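Long-range contacts in nidogen (Mus musculus, PDB 1NPE), which is a basement-membrane glycoprotein, also called entactin, whose G3 YWTD beta-propeller domain probably binds laminin and so helps link the networks of the matrix: residues Asp44-Lys48 against Ala259-Cys263; Asp47-Tyr51 against Arg62-His66. One frame throughout, in Å; residues are numbered along the deposited sequence.

Contact 1 of 2, residues Asp44-Lys48 against Ala259-Cys263; sequences DCVDK and ALSQC
Cys45 swings its SG between its own backbone N and carbonyl carbon (chi1 61°), while Cys263 sets its SG beside the backbone N (chi1 -64°), and the two sulfurs meet in a disulfide. The SG atoms of Cys45 and Cys263 lie 2.0 Å apart with a C-S-S-C torsion of 98°, close to the relaxed value, so the bond forms without evident torsional strain. Val46 CG1 rests against Cys263 SG at 3.5 Å. A second tie comes from Lys48, whose chain bends at its second torsion and then runs extended to the ammonium. That group bridges two carbonyls: Lys48 NZ reaches Cys45 O at 2.8 Å, nearly in line with the C=O bond, and Ser261 O at 3.0 Å, this time from well above the carbonyl plane. The lysine thus fastens its own turn to the C-terminal tail at Ser261, beside the covalent link. The turn is also held from within, for Asp44 OD1 accepts the backbone N of Val46 at 3.2 Å in an Asx turn, and the same oxygen forms a salt bridge with Arg91. The whole contact lies at the surface, in the loop between strands 36-44 and 49-54 on one side and in the tail that follows strand 256-259 on the other. Strand 256-259 pairs with strand 2-8 in the blade completed by strands 11-17 and 28-33, and the disulfide ties the last modelled residue to the neighbouring blade, which begins with strand 36-44, while Leu260 and Ser261 lean on Thr2 of strand 2-8.

Contact 2 of 2, residues Asp47-Tyr51 against Arg62-His66; sequences DKVVY and RASLH
Arg62 lays its CB over the centre of the Tyr51 ring, a CH-pi contact with 4.0 Å from CB to the ring centroid. Its CG sits between backbone N and carbonyl carbon (chi1 62°), and the chain, extended beyond, runs side by side with Tyr51 in the same direction, carrying CD along the ring to its far end. There Arg62 NH1 donates to Tyr51 OH at 3.1 Å, the hydroxyl meeting the guanidinium edge-on, 10° out of its plane, while ring and guanidinium are turned 56° apart. Tyr51, which opens the YWTD motif of this repeat, and Arg62 form a non-hydrogen-bonded antiparallel pair, as do Val49 and Ser64. Between them Val50 and Ala63 make the hydrogen-bonded pair: Val50 N to Ala63 O is 2.9 Å, and Ala63 N to Val50 O is 3.1 Å. Just outside the strands, Leu65 N bonds to Lys48 O at 2.9 Å. Val50 CG2 meets Leu65 CD1 at 4.0 Å, beside Phe43 of the same sheet. The apolar face of Val50 and Ala63 thus meets strand 28-33, and the tyrosine face strand 81-87; packing over the ring probably limits its turning, while the hydrogen bond anchors hydroxyl and guanidinium.

Contacts 1 and 2 have centres about 9 Å apart and share Asp47 and Lys48, on the same side of the propeller's centre. Both start from the loop that joins strands 36-44 and 49-54; contact 2 then closes locally, within the hairpin of strands 49-54 and 59-64, whereas contact 1 reaches more than 200 residues on to the C-terminal tail. A G1 beta bulge, where Lys48 and Val49 together stand opposite Asp44, connects them, and Asp44 N probably bonds to Val49 O. Ala259 also packs on Leu65. Contact 2 knits one blade internally; the ring closes where strand 256-259 pairs with strand 2-8, and contact 1 adds a covalent tie from there to the next blade.

Contact 1 of 2, residues Asp44-Lys48 against Ala259-Cys263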
loop_
_atom_site.group_PDB
_atom_site.type_symbol
_atom_site.label_atom_id
_atom_site.label_comp_id
_atom_site.label_asym_id
_atom_site.label_seq_id
_atom_site.Cartn_x
_atom_site.Cartn_y
_atom_site.Cartn_z
ATOM N N ASP A 44 -16.937 -8.855 6.293
ATOM C CA ASP A 44 -17.524 -9.269 7.564
ATOM C C ASP A 44 -18.588 -10.329 7.287
ATOM O O ASP A 44 -19.672 -10.013 6.810
ATOM C CB ASP A 44 -18.136 -8.062 8.282
ATOM C CG ASP A 44 -19.031 -8.456 9.445
ATOM O OD1 ASP A 44 -18.781 -9.505 10.089
ATOM O OD2 ASP A 44 -19.989 -7.702 9.712
ATOM N N CYS A 45 -18.283 -11.574 7.641
ATOM C CA CYS A 45 -19.184 -12.699 7.406
ATOM C C CYS A 45 -20.510 -12.726 8.164
ATOM O O CYS A 45 -21.449 -13.382 7.714
ATOM C CB CYS A 45 -18.453 -14.028 7.614
ATOM S SG CYS A 45 -17.805 -14.282 9.296
ATOM N N VAL A 46 -20.605 -12.041 9.305
ATOM C CA VAL A 46 -21.859 -12.060 10.055
ATOM C C VAL A 46 -22.925 -11.121 9.491
ATOM O O VAL A 46 -24.086 -11.506 9.388
ATOM C CB VAL A 46 -21.666 -11.806 11.579
ATOM C CG1 VAL A 46 -20.407 -12.503 12.087
ATOM C CG2 VAL A 46 -21.642 -10.331 11.887
ATOM N N ASP A 47 -22.536 -9.906 9.109
ATOM C CA ASP A 47 -23.485 -8.936 8.556
ATOM C C ASP A 47 -23.399 -8.808 7.038
ATOM O O ASP A 47 -24.192 -8.086 6.429
ATOM C CB ASP A 47 -23.302 -7.555 9.203
ATOM C CG ASP A 47 -23.836 -7.491 10.634
ATOM O OD1 ASP A 47 -24.755 -8.272 10.973
ATOM O OD2 ASP A 47 -23.343 -6.645 11.414
ATOM N N LYS A 48 -22.459 -9.533 6.432
ATOM C CA LYS A 48 -22.243 -9.514 4.982
ATOM C C LYS A 48 -21.892 -8.092 4.542
ATOM O O LYS A 48 -22.561 -7.507 3.689
ATOM C CB LYS A 48 -23.490 -10.000 4.223
ATOM C CG LYS A 48 -24.285 -11.111 4.906
ATOM C CD LYS A 48 -23.470 -12.365 5.159
ATOM C CE LYS A 48 -24.281 -13.366 5.971
ATOM N NZ LYS A 48 -23.495 -14.599 6.298
ATOM N N ALA A 259 -16.087 -13.062 -0.325
ATOM C CA ALA A 259 -17.350 -12.880 0.376
ATOM C C ALA A 259 -17.987 -14.237 0.633
ATOM O O ALA A 259 -18.602 -14.817 -0.257
ATOM C CB ALA A 259 -18.288 -12.008 -0.444
ATOM N N LEU A 260 -17.816 -14.749 1.844
ATOM C CA LEU A 260 -18.379 -16.043 2.221
ATOM C C LEU A 260 -19.862 -15.922 2.548
ATOM O O LEU A 260 -20.309 -14.889 3.050
ATOM C CB LEU A 260 -17.624 -16.622 3.419
ATOM C CG LEU A 260 -16.166 -17.012 3.168
ATOM C CD1 LEU A 260 -15.487 -17.389 4.469
ATOM C CD2 LEU A 260 -16.099 -18.157 2.165
ATOM N N SER A 261 -20.615 -16.984 2.264
ATOM C CA SER A 261 -22.059 -17.014 2.519
ATOM C C SER A 261 -22.377 -17.155 4.001
ATOM O O SER A 261 -23.507 -16.911 4.428
ATOM C CB SER A 261 -22.725 -18.148 1.729
ATOM O OG SER A 261 -22.100 -19.396 1.983
ATOM N N GLN A 262 -21.376 -17.564 4.772
ATOM C CA GLN A 262 -21.503 -17.733 6.217
ATOM C C GLN A 262 -20.093 -17.791 6.813
ATOM O O GLN A 262 -19.126 -18.049 6.094
ATOM C CB GLN A 262 -22.270 -19.017 6.558
ATOM C CG GLN A 262 -21.561 -20.298 6.150
ATOM C CD GLN A 262 -22.181 -21.545 6.766
ATOM O OE1 GLN A 262 -23.112 -21.463 7.576
ATOM N NE2 GLN A 262 -21.656 -22.709 6.391
ATOM N N CYS A 263 -19.982 -17.552 8.118
ATOM C CA CYS A 263 -18.687 -17.570 8.794
ATOM C C CYS A 263 -18.027 -18.953 8.830
ATOM O O CYS A 263 -18.750 -19.966 8.697
ATOM C CB CYS A 263 -18.816 -17.002 10.215
ATOM S SG CYS A 263 -19.304 -15.246 10.284
#

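Contact 2 of 2, residues Asp47-Tyr51 against Arg62-His66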
loop_
_atom_site.group_PDB
_atom_site.type_symbol
_atom_site.label_atom_id
_atom_site.label_comp_id
_atom_site.label_asym_id
_atom_site.label_seq_id
_atom_site.Cartn_x
_atom_site.Cartn_y
_atom_site.Cartn_z
ATOM N N ASP A 47 -22.536 -9.906 9.109
ATOM C CA ASP A 47 -23.485 -8.936 8.556
ATOM C C ASP A 47 -23.399 -8.808 7.038
ATOM O O ASP A 47 -24.192 -8.086 6.429
ATOM C CB ASP A 47 -23.302 -7.555 9.203
ATOM C CG ASP A 47 -23.836 -7.491 10.634
ATOM O OD1 ASP A 47 -24.755 -8.272 10.973
ATOM O OD2 ASP A 47 -23.343 -6.645 11.414
ATOM N N LYS A 48 -22.459 -9.533 6.432
ATOM C CA LYS A 48 -22.243 -9.514 4.982
ATOM C C LYS A 48 -21.892 -8.092 4.542
ATOM O O LYS A 48 -22.561 -7.507 3.689
ATOM C CB LYS A 48 -23.490 -10.000 4.223
ATOM C CG LYS A 48 -24.285 -11.111 4.906
ATOM C CD LYS A 48 -23.470 -12.365 5.159
ATOM C CE LYS A 48 -24.281 -13.366 5.971
ATOM N NZ LYS A 48 -23.495 -14.599 6.298
ATOM N N VAL A 49 -20.848 -7.533 5.147
ATOM C CA VAL A 49 -20.426 -6.175 4.835
ATOM C C VAL A 49 -18.992 -6.121 4.319
ATOM O O VAL A 49 -18.087 -6.751 4.876
ATOM C CB VAL A 49 -20.573 -5.240 6.079
ATOM C CG1 VAL A 49 -20.144 -3.813 5.742
ATOM C CG2 VAL A 49 -22.010 -5.235 6.565
ATOM N N VAL A 50 -18.807 -5.364 3.242
ATOM C CA VAL A 50 -17.504 -5.177 2.616
ATOM C C VAL A 50 -16.816 -3.930 3.191
ATOM O O VAL A 50 -17.425 -2.864 3.270
ATOM C CB VAL A 50 -17.655 -5.011 1.074
ATOM C CG1 VAL A 50 -16.291 -4.800 0.413
ATOM C CG2 VAL A 50 -18.341 -6.234 0.477
ATOM N N TYR A 51 -15.569 -4.086 3.637
ATOM C CA TYR A 51 -14.787 -2.973 4.173
ATOM C C TYR A 51 -13.634 -2.658 3.212
ATOM O O TYR A 51 -13.118 -3.561 2.534
ATOM C CB TYR A 51 -14.227 -3.305 5.561
ATOM C CG TYR A 51 -15.255 -3.294 6.670
ATOM C CD1 TYR A 51 -16.204 -4.308 6.776
ATOM C CD2 TYR A 51 -15.276 -2.270 7.619
ATOM C CE1 TYR A 51 -17.147 -4.302 7.792
ATOM C CE2 TYR A 51 -16.220 -2.258 8.645
ATOM C CZ TYR A 51 -17.151 -3.277 8.721
ATOM O OH TYR A 51 -18.106 -3.270 9.706
ATOM N N ARG A 62 -17.287 1.328 4.299
ATOM C CA ARG A 62 -17.997 0.056 4.259
ATOM C C ARG A 62 -19.361 0.171 3.594
ATOM O O ARG A 62 -19.966 1.244 3.559
ATOM C CB ARG A 62 -18.163 -0.512 5.670
ATOM C CG ARG A 62 -18.978 0.365 6.607
ATOM C CD ARG A 62 -19.222 -0.333 7.935
ATOM N NE ARG A 62 -20.040 0.480 8.822
ATOM C CZ ARG A 62 -20.471 0.092 10.018
ATOM N NH1 ARG A 62 -20.164 -1.111 10.490
ATOM N NH2 ARG A 62 -21.214 0.914 10.741
ATOM N N ALA A 63 -19.847 -0.963 3.100
ATOM C CA ALA A 63 -21.140 -1.044 2.434
ATOM C C ALA A 63 -21.620 -2.486 2.466
ATOM O O ALA A 63 -20.814 -3.413 2.358
ATOM C CB ALA A 63 -21.014 -0.570 0.992
ATOM N N SER A 64 -22.923 -2.678 2.652
ATOM C CA SER A 64 -23.501 -4.020 2.669
ATOM C C SER A 64 -23.323 -4.645 1.290
ATOM O O SER A 64 -23.337 -3.942 0.274
ATOM C CB SER A 64 -24.997 -3.966 3.002
ATOM O OG SER A 64 -25.222 -3.505 4.323
ATOM N N LEU A 65 -23.130 -5.959 1.258
ATOM C CA LEU A 65 -22.957 -6.669 -0.004
ATOM C C LEU A 65 -24.252 -6.619 -0.804
ATOM O O LEU A 65 -24.232 -6.487 -2.029
ATOM C CB LEU A 65 -22.561 -8.129 0.245
ATOM C CG LEU A 65 -22.217 -8.954 -1.003
ATOM C CD1 LEU A 65 -20.944 -8.413 -1.640
ATOM C CD2 LEU A 65 -22.055 -10.426 -0.644
ATOM N N HIS A 66 -25.374 -6.696 -0.095
ATOM C CA HIS A 66 -26.695 -6.679 -0.715
ATOM C C HIS A 66 -27.260 -5.262 -0.820
ATOM O O HIS A 66 -27.880 -4.756 0.123
ATOM C CB HIS A 66 -27.654 -7.577 0.079
ATOM C CG HIS A 66 -27.147 -8.973 0.285
ATOM N ND1 HIS A 66 -26.855 -9.825 -0.761
ATOM C CD2 HIS A 66 -26.872 -9.663 1.417
ATOM C CE1 HIS A 66 -26.423 -10.977 -0.281
ATOM N NE2 HIS A 66 -26.424 -10.907 1.039
#